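Local coordinates for coat protein (PDB 4DOX), which forms the capsid of a flexible filamentous plant virus, its subunits probably assembling helically around the single-stranded genomic RNA, at residues L117-A125 with S135-F143; L61-S72 with L103-I114. All blocks are in the same frame, centred on the assembly; numbering follows the deposited sequence.

Contact 1: L117-A125 with S135-F143; sequences LRTDKMAPA and SAKFAAFDF
A turn at the exit of helix 111-118 curls round Phe138, the aromatic residue of the short 3-10 segment 137-139, and shows how a loop can be seated on one ring in an all-helical coat protein. Phe138 CG stands anti to its carbonyl carbon (chi1 -73°), which sends the ring into the bend between Arg118 and Ala123. Peptide backbone lies over one face of the ring: Asp120 N sits 3.2 Å above the Phe138 plane, offset toward the rim, with Thr119 C beside it. Met122 C comes to the edge, and Ala123 CB meets Phe138 CE2 at 3.6 Å. The Asp120 carboxylate folds back so that OD1 lies 3.7 Å from Phe138 CE1, its plane 88° from that of the ring, while OD2 forms a salt bridge with Arg161.

Farther along, Pro124 presses its ring against the chain where it leaves the 3-10 segment. Pro124 CG is 3.4 Å from Ala140 O and 4.2 Å from Ala140 CB, Ala140 being the centre of an inverse gamma turn. The bend itself is tied from within: Arg118 NE reaches Met122 O at 2.8 Å in the carbonyl plane, and Arg118 NH2 grips the same oxygen from above that plane. Arg118 NH2 also pairs with Asp69 of helix 56-70. A single water joins the two segments, donating to Thr119 OG1 at 2.9 Å and to Phe138 O at 2.6 Å; Thr119 OG1 is bonded to Trp115 O as well.

Since the segments share no direct hydrogen bond, their fit rests on packing of Phe138 and Pro124 and on that water, whereas polar side chains of the turn find further partners in Trp115, Asp69 and Arg161.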
loop_
_atom_site.group_PDB
_atom_site.type_symbol
_atom_site.label_atom_id
_atom_site.label_comp_id
_atom_site.label_asym_id
_atom_site.label_seq_id
_atom_site.Cartn_x
_atom_site.Cartn_y
_atom_site.Cartn_z
ATOM N N LEU A 117 6.291 9.946 -5.890
ATOM C CA LEU A 117 7.372 9.494 -6.748
ATOM C C LEU A 117 7.058 9.511 -8.248
ATOM O O LEU A 117 7.947 9.775 -9.060
ATOM C CB LEU A 117 7.848 8.116 -6.308
ATOM C CG LEU A 117 8.661 8.237 -5.026
ATOM C CD1 LEU A 117 8.805 6.874 -4.401
ATOM C CD2 LEU A 117 9.998 8.829 -5.360
ATOM N N ARG A 118 5.800 9.256 -8.609
ATOM C CA ARG A 118 5.440 9.073 -9.999
ATOM C C ARG A 118 4.520 10.161 -10.557
ATOM O O ARG A 118 4.591 10.445 -11.761
ATOM C CB ARG A 118 4.801 7.705 -10.192
ATOM C CG ARG A 118 5.635 6.524 -9.667
ATOM C CD ARG A 118 6.534 5.974 -10.708
ATOM N NE ARG A 118 5.825 5.734 -11.974
ATOM C CZ ARG A 118 5.653 4.537 -12.538
ATOM N NH1 ARG A 118 6.135 3.428 -11.961
ATOM N NH2 ARG A 118 4.989 4.450 -13.697
ATOM N N THR A 119 3.669 10.760 -9.722
ATOM C CA THR A 119 2.707 11.764 -10.182
ATOM C C THR A 119 3.364 12.993 -10.869
ATOM O O THR A 119 4.362 13.535 -10.368
ATOM C CB THR A 119 1.830 12.203 -9.037
ATOM O OG1 THR A 119 1.201 11.046 -8.499
ATOM C CG2 THR A 119 0.776 13.211 -9.473
ATOM N N ASP A 120 2.797 13.390 -12.022
ATOM C CA ASP A 120 3.355 14.402 -12.958
ATOM C C ASP A 120 4.802 14.120 -13.439
ATOM O O ASP A 120 5.446 15.013 -14.002
ATOM C CB ASP A 120 3.218 15.850 -12.414
ATOM C CG ASP A 120 1.788 16.204 -11.997
ATOM O OD1 ASP A 120 0.818 15.660 -12.564
ATOM O OD2 ASP A 120 1.637 17.051 -11.093
ATOM N N LYS A 121 5.280 12.883 -13.237
ATOM C CA LYS A 121 6.590 12.425 -13.740
ATOM C C LYS A 121 6.549 11.208 -14.669
ATOM O O LYS A 121 7.021 11.314 -15.795
ATOM C CB LYS A 121 7.566 12.170 -12.602
ATOM C CG LYS A 121 8.021 13.429 -11.911
ATOM C CD LYS A 121 8.606 13.078 -10.546
ATOM C CE LYS A 121 8.485 14.277 -9.605
ATOM N NZ LYS A 121 9.726 15.112 -9.518
ATOM N N MET A 122 6.035 10.058 -14.203
ATOM C CA MET A 122 5.806 8.882 -15.083
ATOM C C MET A 122 4.489 8.177 -14.737
ATOM O O MET A 122 4.400 7.412 -13.755
ATOM C CB MET A 122 6.942 7.828 -15.044
ATOM C CG MET A 122 8.418 8.285 -14.991
ATOM S SD MET A 122 9.505 7.181 -13.912
ATOM C CE MET A 122 11.163 7.920 -14.109
ATOM N N ALA A 123 3.474 8.404 -15.567
ATOM C CA ALA A 123 2.134 7.837 -15.360
ATOM C C ALA A 123 2.096 6.283 -15.317
ATOM O O ALA A 123 2.998 5.625 -15.803
ATOM C CB ALA A 123 1.221 8.354 -16.423
ATOM N N PRO A 124 1.043 5.691 -14.727
ATOM C CA PRO A 124 0.933 4.251 -14.899
ATOM C C PRO A 124 1.186 3.788 -16.360
ATOM O O PRO A 124 0.555 4.273 -17.312
ATOM C CB PRO A 124 -0.513 3.976 -14.446
ATOM C CG PRO A 124 -0.727 4.891 -13.395
ATOM C CD PRO A 124 0.017 6.176 -13.792
ATOM N N ALA A 125 2.090 2.835 -16.536
ATOM C CA ALA A 125 2.414 2.364 -17.885
ATOM C C ALA A 125 1.173 2.097 -18.794
ATOM O O ALA A 125 1.135 2.524 -19.955
ATOM C CB ALA A 125 3.336 1.170 -17.822
ATOM N N SER A 135 -6.027 13.319 -18.931
ATOM C CA SER A 135 -6.081 14.165 -17.755
ATOM C C SER A 135 -6.368 13.422 -16.424
ATOM O O SER A 135 -6.225 13.997 -15.380
ATOM C CB SER A 135 -7.068 15.296 -17.993
ATOM O OG SER A 135 -7.991 14.912 -18.983
ATOM N N ALA A 136 -6.798 12.166 -16.457
ATOM C CA ALA A 136 -7.019 11.402 -15.225
ATOM C C ALA A 136 -5.955 10.322 -15.047
ATOM O O ALA A 136 -6.037 9.494 -14.177
ATOM C CB ALA A 136 -8.412 10.805 -15.193
ATOM N N LYS A 137 -4.939 10.389 -15.884
ATOM C CA LYS A 137 -3.880 9.419 -16.031
ATOM C C LYS A 137 -3.237 8.907 -14.751
ATOM O O LYS A 137 -2.942 7.726 -14.621
ATOM C CB LYS A 137 -2.767 10.194 -16.632
ATOM C CG LYS A 137 -2.445 9.928 -17.962
ATOM C CD LYS A 137 -0.979 10.040 -18.013
ATOM C CE LYS A 137 -0.486 11.388 -18.309
ATOM N NZ LYS A 137 -0.835 11.660 -19.689
ATOM N N PHE A 138 -2.965 9.846 -13.844
ATOM C CA PHE A 138 -2.196 9.623 -12.638
ATOM C C PHE A 138 -3.036 8.980 -11.564
ATOM O O PHE A 138 -2.559 8.704 -10.489
ATOM C CB PHE A 138 -1.527 10.921 -12.196
ATOM C CG PHE A 138 -0.391 11.301 -13.066
ATOM C CD1 PHE A 138 -0.482 12.363 -13.971
ATOM C CD2 PHE A 138 0.765 10.540 -13.043
ATOM C CE1 PHE A 138 0.587 12.666 -14.809
ATOM C CE2 PHE A 138 1.823 10.832 -13.874
ATOM C CZ PHE A 138 1.738 11.903 -14.754
ATOM N N ALA A 139 -4.289 8.720 -11.912
ATOM C CA ALA A 139 -5.244 8.035 -11.070
ATOM C C ALA A 139 -5.344 6.544 -11.425
ATOM O O ALA A 139 -6.035 5.788 -10.759
ATOM C CB ALA A 139 -6.568 8.691 -11.232
ATOM N N ALA A 140 -4.654 6.125 -12.490
ATOM C CA ALA A 140 -4.929 4.777 -13.072
ATOM C C ALA A 140 -4.110 3.652 -12.404
ATOM O O ALA A 140 -3.461 2.836 -13.090
ATOM C CB ALA A 140 -4.787 4.768 -14.611
ATOM N N PHE A 141 -4.107 3.653 -11.075
ATOM C CA PHE A 141 -3.597 2.513 -10.352
ATOM C C PHE A 141 -4.612 2.056 -9.350
ATOM O O PHE A 141 -5.445 2.861 -8.867
ATOM C CB PHE A 141 -2.207 2.729 -9.737
ATOM C CG PHE A 141 -2.092 3.878 -8.769
ATOM C CD1 PHE A 141 -1.799 3.636 -7.424
ATOM C CD2 PHE A 141 -2.167 5.218 -9.208
ATOM C CE1 PHE A 141 -1.668 4.727 -6.513
ATOM C CE2 PHE A 141 -2.025 6.280 -8.318
ATOM C CZ PHE A 141 -1.771 6.042 -6.978
ATOM N N ASP A 142 -4.576 0.756 -9.053
ATOM C CA ASP A 142 -5.639 0.164 -8.278
ATOM C C ASP A 142 -5.570 0.351 -6.773
ATOM O O ASP A 142 -6.370 -0.250 -6.065
ATOM C CB ASP A 142 -5.852 -1.305 -8.642
ATOM C CG ASP A 142 -4.695 -2.206 -8.226
ATOM O OD1 ASP A 142 -3.836 -1.800 -7.411
ATOM O OD2 ASP A 142 -4.660 -3.356 -8.711
ATOM N N PHE A 143 -4.646 1.161 -6.268
ATOM C CA PHE A 143 -4.666 1.514 -4.850
ATOM C C PHE A 143 -4.520 3.009 -4.689
ATOM O O PHE A 143 -3.915 3.504 -3.717
ATOM C CB PHE A 143 -3.583 0.773 -4.063
ATOM C CG PHE A 143 -2.211 0.910 -4.641
ATOM C CD1 PHE A 143 -1.842 0.178 -5.784
ATOM C CD2 PHE A 143 -1.266 1.753 -4.034
ATOM C CE1 PHE A 143 -0.532 0.271 -6.322
ATOM C CE2 PHE A 143 0.048 1.875 -4.564
ATOM C CZ PHE A 143 0.419 1.134 -5.717
HETATM O O HOH W 1 -0.058 8.810 -9.747
#

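Contact 2: L61-S72 with L103-I114; sequences LELVNFCYDNGS and LRKFCRYFAPII
Leu61 begins the contact by laying its CD1 4.0 Å from Phe110 CB, with Ile113 CG2 just beyond, the leucine crossing the isoleucine at about a right angle. Leu63 meets the other end of the partner segment, its CD2 3.8 Å from Leu103 CD1. Val64 divides its two methyls: CG2 rests 3.9 Å from Phe110 CB, and CG1 turns to the CB of Ile114, the two side chains sliding past each other in opposite directions. Asn65 adds OD1, 3.6 Å from Ile114 CD1, although the polar bond of that oxygen is to Arg118.

The contact joins helix 56-70 to the short helices 103-108 and 111-118 in the buried core of this all-helical protein. The axes of helix 61-70 and helix 103-108 pass 9.9 Å apart at -108°, and the chain then turns through a type I beta turn, Arg108 to Ala111, so that Ile114 of the next helix also faces the first segment.

Cys67 follows, its CB 3.5 Å from Cys107 SG; the two sulfurs are neighbours without a disulfide. Tyr68 receives Ile114 CG1 at its CD1, 3.8 Å away and oblique to the ring, which also meets that of Phe141. After Gly71, whose positive phi ends the helix, comes Ser72. Its OG, set between the backbone N and the carbonyl carbon (chi1 64°), accepts from Arg104 NE at 2.8 Å and 161°, almost in the guanidinium plane. Asp142 engages both partners, probably accepting a hydrogen bond from Ser72 OG and forming a salt bridge with Arg104 NH2, and a water links Ser72 O to Arg104 N.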
loop_
_atom_site.group_PDB
_atom_site.type_symbol
_atom_site.label_atom_id
_atom_site.label_comp_id
_atom_site.label_asym_id
_atom_site.label_seq_id
_atom_site.Cartn_x
_atom_site.Cartn_y
_atom_site.Cartn_z
ATOM N N LEU A 61 9.126 -0.357 -1.349
ATOM C CA LEU A 61 8.649 0.564 -2.421
ATOM C C LEU A 61 8.913 0.069 -3.838
ATOM O O LEU A 61 8.272 0.517 -4.789
ATOM C CB LEU A 61 9.262 1.948 -2.298
ATOM C CG LEU A 61 8.480 3.098 -1.674
ATOM C CD1 LEU A 61 7.025 2.856 -1.641
ATOM C CD2 LEU A 61 9.005 3.278 -0.303
ATOM N N GLU A 62 9.881 -0.831 -3.971
ATOM C CA GLU A 62 10.178 -1.411 -5.263
ATOM C C GLU A 62 9.037 -2.291 -5.731
ATOM O O GLU A 62 8.707 -2.296 -6.914
ATOM C CB GLU A 62 11.461 -2.210 -5.205
ATOM C CG GLU A 62 12.682 -1.345 -5.004
ATOM C CD GLU A 62 13.923 -2.174 -4.814
ATOM O OE1 GLU A 62 14.077 -3.201 -5.507
ATOM O OE2 GLU A 62 14.747 -1.788 -3.962
ATOM N N LEU A 63 8.421 -3.009 -4.791
ATOM C CA LEU A 63 7.272 -3.841 -5.104
ATOM C C LEU A 63 6.078 -2.936 -5.366
ATOM O O LEU A 63 5.310 -3.161 -6.331
ATOM C CB LEU A 63 6.979 -4.834 -3.981
ATOM C CG LEU A 63 5.681 -5.648 -4.023
ATOM C CD1 LEU A 63 5.633 -6.575 -5.198
ATOM C CD2 LEU A 63 5.619 -6.445 -2.786
ATOM N N VAL A 64 5.949 -1.895 -4.541
ATOM C CA VAL A 64 4.886 -0.898 -4.739
ATOM C C VAL A 64 4.925 -0.263 -6.123
ATOM O O VAL A 64 3.886 -0.129 -6.786
ATOM C CB VAL A 64 4.908 0.192 -3.653
ATOM C CG1 VAL A 64 3.724 1.102 -3.823
ATOM C CG2 VAL A 64 4.936 -0.474 -2.259
ATOM N N ASN A 65 6.115 0.131 -6.560
ATOM C CA ASN A 65 6.279 0.652 -7.890
ATOM C C ASN A 65 5.782 -0.341 -8.917
ATOM O O ASN A 65 5.106 0.020 -9.861
ATOM C CB ASN A 65 7.756 0.916 -8.165
ATOM C CG ASN A 65 7.986 1.789 -9.424
ATOM O OD1 ASN A 65 7.454 2.914 -9.551
ATOM N ND2 ASN A 65 8.799 1.281 -10.335
ATOM N N PHE A 66 6.127 -1.613 -8.742
ATOM C CA PHE A 66 5.805 -2.608 -9.752
ATOM C C PHE A 66 4.289 -2.658 -9.871
ATOM O O PHE A 66 3.760 -2.723 -10.981
ATOM C CB PHE A 66 6.348 -3.997 -9.388
ATOM C CG PHE A 66 5.836 -5.073 -10.302
ATOM C CD1 PHE A 66 6.537 -5.419 -11.453
ATOM C CD2 PHE A 66 4.605 -5.689 -10.055
ATOM C CE1 PHE A 66 6.022 -6.391 -12.326
ATOM C CE2 PHE A 66 4.099 -6.656 -10.905
ATOM C CZ PHE A 66 4.787 -6.995 -12.051
ATOM N N CYS A 67 3.605 -2.599 -8.718
ATOM C CA CYS A 67 2.128 -2.666 -8.657
ATOM C C CYS A 67 1.449 -1.418 -9.184
ATOM O O CYS A 67 0.343 -1.506 -9.765
ATOM C CB CYS A 67 1.653 -2.991 -7.254
ATOM S SG CYS A 67 2.087 -4.711 -6.865
ATOM N N TYR A 68 2.129 -0.274 -9.024
ATOM C CA TYR A 68 1.709 0.984 -9.641
ATOM C C TYR A 68 1.491 0.838 -11.154
ATOM O O TYR A 68 0.527 1.425 -11.685
ATOM C CB TYR A 68 2.712 2.093 -9.334
ATOM C CG TYR A 68 2.336 3.474 -9.828
ATOM C CD1 TYR A 68 1.654 4.366 -8.990
ATOM C CD2 TYR A 68 2.698 3.900 -11.109
ATOM C CE1 TYR A 68 1.326 5.661 -9.415
ATOM C CE2 TYR A 68 2.386 5.173 -11.563
ATOM C CZ TYR A 68 1.695 6.081 -10.725
ATOM O OH TYR A 68 1.354 7.382 -11.183
ATOM N N ASP A 69 2.346 0.048 -11.837
ATOM C CA ASP A 69 2.191 -0.198 -13.306
ATOM C C ASP A 69 1.281 -1.404 -13.589
ATOM O O ASP A 69 0.379 -1.350 -14.431
ATOM C CB ASP A 69 3.551 -0.300 -14.041
ATOM C CG ASP A 69 4.392 1.002 -13.926
ATOM O OD1 ASP A 69 3.870 2.082 -14.317
ATOM O OD2 ASP A 69 5.571 0.968 -13.417
ATOM N N ASN A 70 1.495 -2.474 -12.830
ATOM C CA ASN A 70 0.961 -3.788 -13.201
ATOM C C ASN A 70 -0.293 -4.278 -12.460
ATOM O O ASN A 70 -0.875 -5.253 -12.868
ATOM C CB ASN A 70 2.076 -4.823 -13.117
ATOM C CG ASN A 70 3.243 -4.511 -14.073
ATOM O OD1 ASN A 70 3.115 -4.651 -15.291
ATOM N ND2 ASN A 70 4.377 -4.088 -13.517
ATOM N N GLY A 71 -0.730 -3.591 -11.400
ATOM C CA GLY A 71 -1.822 -4.108 -10.586
ATOM C C GLY A 71 -1.313 -4.733 -9.300
ATOM O O GLY A 71 -0.152 -5.106 -9.202
ATOM N N SER A 72 -2.179 -4.816 -8.297
ATOM C CA SER A 72 -1.811 -5.296 -6.951
ATOM C C SER A 72 -2.807 -6.385 -6.534
ATOM O O SER A 72 -2.952 -6.714 -5.369
ATOM C CB SER A 72 -1.798 -4.126 -5.940
ATOM O OG SER A 72 -3.089 -3.564 -5.789
ATOM N N LEU A 103 -1.715 -8.166 -1.202
ATOM C CA LEU A 103 -0.743 -7.326 -1.870
ATOM C C LEU A 103 -1.374 -5.925 -2.054
ATOM O O LEU A 103 -0.689 -4.876 -1.990
ATOM C CB LEU A 103 -0.386 -7.997 -3.192
ATOM C CG LEU A 103 0.551 -7.365 -4.208
ATOM C CD1 LEU A 103 1.929 -6.987 -3.587
ATOM C CD2 LEU A 103 0.705 -8.323 -5.357
ATOM N N ARG A 104 -2.698 -5.921 -2.214
ATOM C CA ARG A 104 -3.430 -4.693 -2.477
ATOM C C ARG A 104 -3.398 -3.773 -1.273
ATOM O O ARG A 104 -3.164 -2.576 -1.425
ATOM C CB ARG A 104 -4.864 -5.002 -2.896
ATOM C CG ARG A 104 -5.846 -3.826 -2.811
ATOM C CD ARG A 104 -6.014 -2.996 -4.030
ATOM N NE ARG A 104 -5.803 -3.700 -5.296
ATOM C CZ ARG A 104 -6.754 -4.190 -6.109
ATOM N NH1 ARG A 104 -8.023 -4.110 -5.790
ATOM N NH2 ARG A 104 -6.422 -4.781 -7.251
ATOM N N LYS A 105 -3.620 -4.341 -0.088
ATOM C CA LYS A 105 -3.643 -3.552 1.135
ATOM C C LYS A 105 -2.273 -3.033 1.429
ATOM O O LYS A 105 -2.153 -1.896 1.876
ATOM C CB LYS A 105 -4.197 -4.343 2.338
ATOM C CG LYS A 105 -5.676 -4.348 2.350
ATOM C CD LYS A 105 -6.225 -5.439 3.228
ATOM C CE LYS A 105 -7.739 -5.606 3.003
ATOM N NZ LYS A 105 -8.293 -6.423 4.118
ATOM N N PHE A 106 -1.245 -3.851 1.204
ATOM C CA PHE A 106 0.128 -3.437 1.415
ATOM C C PHE A 106 0.501 -2.249 0.502
ATOM O O PHE A 106 1.119 -1.286 0.944
ATOM C CB PHE A 106 1.056 -4.608 1.097
ATOM C CG PHE A 106 2.534 -4.340 1.392
ATOM C CD1 PHE A 106 3.435 -4.051 0.361
ATOM C CD2 PHE A 106 3.023 -4.390 2.695
ATOM C CE1 PHE A 106 4.786 -3.805 0.626
ATOM C CE2 PHE A 106 4.410 -4.157 2.966
ATOM C CZ PHE A 106 5.282 -3.868 1.922
ATOM N N CYS A 107 0.152 -2.324 -0.786
ATOM C CA CYS A 107 0.453 -1.211 -1.702
ATOM C C CYS A 107 -0.301 0.043 -1.268
ATOM O O CYS A 107 0.252 1.129 -1.335
ATOM C CB CYS A 107 0.147 -1.577 -3.159
ATOM S SG CYS A 107 1.231 -2.958 -3.730
ATOM N N ARG A 108 -1.533 -0.131 -0.773
ATOM C CA ARG A 108 -2.381 0.966 -0.408
ATOM C C ARG A 108 -1.727 1.741 0.713
ATOM O O ARG A 108 -1.852 2.963 0.763
ATOM C CB ARG A 108 -3.727 0.450 0.046
ATOM C CG ARG A 108 -4.770 1.521 0.044
ATOM C CD ARG A 108 -6.089 0.990 0.433
ATOM N NE ARG A 108 -6.815 0.450 -0.706
ATOM C CZ ARG A 108 -7.274 -0.790 -0.785
ATOM N NH1 ARG A 108 -7.077 -1.622 0.225
ATOM N NH2 ARG A 108 -7.915 -1.192 -1.878
ATOM N N TYR A 109 -1.010 1.020 1.587
ATOM C CA TYR A 109 -0.348 1.596 2.758
ATOM C C TYR A 109 0.781 2.563 2.372
ATOM O O TYR A 109 1.201 3.415 3.210
ATOM C CB TYR A 109 0.208 0.478 3.670
ATOM C CG TYR A 109 0.965 0.996 4.884
ATOM C CD1 TYR A 109 0.302 1.727 5.917
ATOM C CD2 TYR A 109 2.326 0.752 5.028
ATOM C CE1 TYR A 109 0.991 2.205 7.073
ATOM C CE2 TYR A 109 3.042 1.229 6.176
ATOM C CZ TYR A 109 2.359 1.960 7.190
ATOM O OH TYR A 109 3.067 2.428 8.276
ATOM N N PHE A 110 1.282 2.397 1.131
ATOM C CA PHE A 110 2.374 3.190 0.599
ATOM C C PHE A 110 1.913 4.075 -0.547
ATOM O O PHE A 110 2.716 4.744 -1.174
ATOM C CB PHE A 110 3.483 2.275 0.087
ATOM C CG PHE A 110 4.150 1.466 1.175
ATOM C CD1 PHE A 110 3.768 0.144 1.418
ATOM C CD2 PHE A 110 5.155 2.040 1.967
ATOM C CE1 PHE A 110 4.371 -0.601 2.461
ATOM C CE2 PHE A 110 5.777 1.288 3.004
ATOM C CZ PHE A 110 5.390 -0.040 3.242
ATOM N N ALA A 111 0.614 4.078 -0.828
ATOM C CA ALA A 111 0.076 4.904 -1.913
ATOM C C ALA A 111 0.649 6.349 -1.907
ATOM O O ALA A 111 1.112 6.811 -2.962
ATOM C CB ALA A 111 -1.457 4.904 -1.943
ATOM N N PRO A 112 0.664 7.050 -0.732
ATOM C CA PRO A 112 1.115 8.471 -0.792
ATOM C C PRO A 112 2.573 8.646 -1.221
ATOM O O PRO A 112 2.907 9.632 -1.865
ATOM C CB PRO A 112 0.884 8.986 0.635
ATOM C CG PRO A 112 -0.146 8.077 1.180
ATOM C CD PRO A 112 0.147 6.716 0.607
ATOM N N ILE A 113 3.423 7.673 -0.912
ATOM C CA ILE A 113 4.827 7.770 -1.270
ATOM C C ILE A 113 4.987 7.587 -2.796
ATOM O O ILE A 113 5.752 8.319 -3.442
ATOM C CB ILE A 113 5.637 6.687 -0.574
ATOM C CG1 ILE A 113 5.373 6.623 0.943
ATOM C CG2 ILE A 113 7.083 6.868 -0.861
ATOM C CD1 ILE A 113 5.571 7.941 1.659
ATOM N N ILE A 114 4.281 6.610 -3.378
ATOM C CA ILE A 114 4.471 6.329 -4.780
ATOM C C ILE A 114 3.796 7.443 -5.562
ATOM O O ILE A 114 4.309 7.875 -6.611
ATOM C CB ILE A 114 3.989 4.931 -5.215
ATOM C CG1 ILE A 114 4.603 4.564 -6.573
ATOM C CG2 ILE A 114 2.454 4.858 -5.262
ATOM C CD1 ILE A 114 6.149 4.453 -6.594
HETATM O O HOH W 2 -4.103 -8.105 -3.303
#

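In the fold
Depth in the fold separates these two examples. Contact 2 is buried, its centre about 5 Å from that of the chain, and joins helices through aliphatic, aromatic and sulfur-bearing side chains, with polar bonding gathered at one end. Contact 1, its centre about 15 Å from that of the chain and only partly buried, joins mostly irregular segments, a helix exit and a 3-10 turn, and leans on a single aromatic ring, a proline and a bridging water. Both use helix 111-118, one at its beginning and the other at its end. They also touch directly: polar ties and the packing of Pro124 against Tyr68 bind the end of helix 111-118 and the loops beyond it to helix 56-70 and Ser72.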